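Side-chain contact in acyl-coenzyme A oxidase 1 (Yarrowia lipolytica, PDB 5Y9D), which oxidises 2,3-saturated acyl-CoAs to (2E)-enoyl-CoAs with its FAD cofactor, passing the electrons to oxygen to give hydrogen peroxide in peroxisomal fatty acid beta-oxidation: residues G53-E56 and E57-V61. Sequence-based numbering, arbitrary orientation.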
loop_
_atom_site.group_PDB
_atom_site.type_symbol
_atom_site.label_atom_id
_atom_site.label_comp_id
_atom_site.label_asym_id
_atom_site.label_seq_id
_atom_site.Cartn_x
_atom_site.Cartn_y
_atom_site.Cartn_z
ATOM N N GLY A 53 -15.035 -17.163 20.362
ATOM C CA GLY A 53 -15.298 -17.248 21.804
ATOM C C GLY A 53 -16.514 -18.094 22.146
ATOM O O GLY A 53 -17.271 -17.728 23.020
ATOM N N GLY A 54 -16.701 -19.217 21.443
ATOM C CA GLY A 54 -17.749 -20.190 21.728
ATOM C C GLY A 54 -18.786 -20.360 20.619
ATOM O O GLY A 54 -18.951 -19.466 19.788
ATOM N N GLU A 55 -19.495 -21.498 20.642
ATOM C CA GLU A 55 -20.542 -21.829 19.679
ATOM C C GLU A 55 -21.702 -20.818 19.678
ATOM O O GLU A 55 -22.278 -20.507 18.622
ATOM C CB GLU A 55 -21.062 -23.252 19.945
ATOM C CG GLU A 55 -22.378 -23.631 19.263
ATOM C CD GLU A 55 -22.243 -23.928 17.761
ATOM O OE1 GLU A 55 -21.418 -24.795 17.376
ATOM O OE2 GLU A 55 -22.992 -23.323 16.963
ATOM N N GLU A 56 -22.023 -20.282 20.850
ATOM C CA GLU A 56 -23.064 -19.283 20.958
ATOM C C GLU A 56 -22.695 -18.043 20.159
ATOM O O GLU A 56 -23.529 -17.478 19.457
ATOM C CB GLU A 56 -23.308 -18.915 22.414
ATOM C CG GLU A 56 -23.640 -20.108 23.302
ATOM C CD GLU A 56 -24.790 -20.942 22.760
ATOM O OE1 GLU A 56 -25.873 -20.347 22.471
ATOM O OE2 GLU A 56 -24.603 -22.185 22.634
ATOM N N GLU A 57 -21.432 -17.643 20.239
ATOM C CA GLU A 57 -20.979 -16.438 19.556
ATOM C C GLU A 57 -20.945 -16.665 18.047
ATOM O O GLU A 57 -21.356 -15.818 17.265
ATOM C CB GLU A 57 -19.609 -16.009 20.060
ATOM C CG GLU A 57 -19.449 -15.987 21.578
ATOM C CD GLU A 57 -20.469 -15.120 22.305
ATOM O OE1 GLU A 57 -21.084 -14.225 21.676
ATOM O OE2 GLU A 57 -20.644 -15.327 23.527
ATOM N N THR A 58 -20.471 -17.823 17.643
ATOM C CA THR A 58 -20.521 -18.203 16.253
ATOM C C THR A 58 -21.934 -18.187 15.688
ATOM O O THR A 58 -22.137 -17.748 14.546
ATOM C CB THR A 58 -19.913 -19.577 16.072
ATOM O OG1 THR A 58 -18.553 -19.493 16.499
ATOM C CG2 THR A 58 -19.970 -20.007 14.619
ATOM N N GLN A 59 -22.907 -18.644 16.473
ATOM C CA GLN A 59 -24.285 -18.632 16.000
ATOM C C GLN A 59 -24.771 -17.216 15.772
ATOM O O GLN A 59 -25.455 -16.948 14.787
ATOM C CB GLN A 59 -25.213 -19.372 16.947
ATOM C CG GLN A 59 -25.315 -20.863 16.648
ATOM C CD GLN A 59 -26.261 -21.570 17.613
ATOM O OE1 GLN A 59 -27.454 -21.211 17.713
ATOM N NE2 GLN A 59 -25.734 -22.566 18.342
ATOM N N ILE A 60 -24.392 -16.316 16.676
ATOM C CA ILE A 60 -24.780 -14.924 16.594
ATOM C C ILE A 60 -24.081 -14.295 15.397
ATOM O O ILE A 60 -24.678 -13.540 14.627
ATOM C CB ILE A 60 -24.441 -14.199 17.904
ATOM C CG1 ILE A 60 -25.436 -14.618 18.979
ATOM C CG2 ILE A 60 -24.493 -12.684 17.744
ATOM C CD1 ILE A 60 -25.045 -14.185 20.384
ATOM N N VAL A 61 -22.814 -14.618 15.226
ATOM C CA VAL A 61 -22.055 -14.127 14.066
ATOM C C VAL A 61 -22.646 -14.615 12.747
ATOM O O VAL A 61 -22.712 -13.840 11.782
ATOM C CB VAL A 61 -20.565 -14.493 14.188
ATOM C CG1 VAL A 61 -19.843 -14.422 12.844
ATOM C CG2 VAL A 61 -19.932 -13.578 15.227
#
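Glu55 and Gln59 join their side chains one helical turn apart. Gln59 NE2 donates to Glu55 OE2 over 3.2 Å, meeting the oxygen on its anti side and 29° out of the carboxylate plane. The acceptor lies close to the amide plane of Gln59, although the two flat groups are turned 55° against each other. Glu55 CG is anti to the backbone N (chi1 166°), and the bend at chi2 then brings the carboxylate to Gln59. The same OE2 forms a salt bridge with Arg45 of helix 44-52, so the amide is its second partner. Replacing Glu55 by alanine would probably leave Arg45 without this counter-charge and Gln59 NE2 without its acceptor, letting the amide turn more freely.

The contact lies in the first turns of helix 55-70, in the N-terminal region of the oxidase. Gly54 is the N-cap, and Gly53 and Gly54 link this helix to helix 44-52. Positive phi at Gly53 favours glycine. At Gly54 a CB would press against Gly53 O.

Backbone bonds start the helix. Gly54 O takes Thr58 N at 3.1 Å and, weakly, Glu57 N. Gln59 N reaches Glu55 O at 2.9 Å, and Ile60 N reaches Glu56 O. Buried Thr58 OG1 bonds to Asn49 and Asn52, tying this turn to helix 44-52.

Carbon atoms also rest against backbone oxygens. Glu57 CG sits 3.1 Å from Gly53 O, placed there by a first torsion that keeps CG beside the backbone N. Ile60 lays CG1 3.5 Å from Glu56 O, and its side chain also touches Leu109 and Trp112 of helix 107-118.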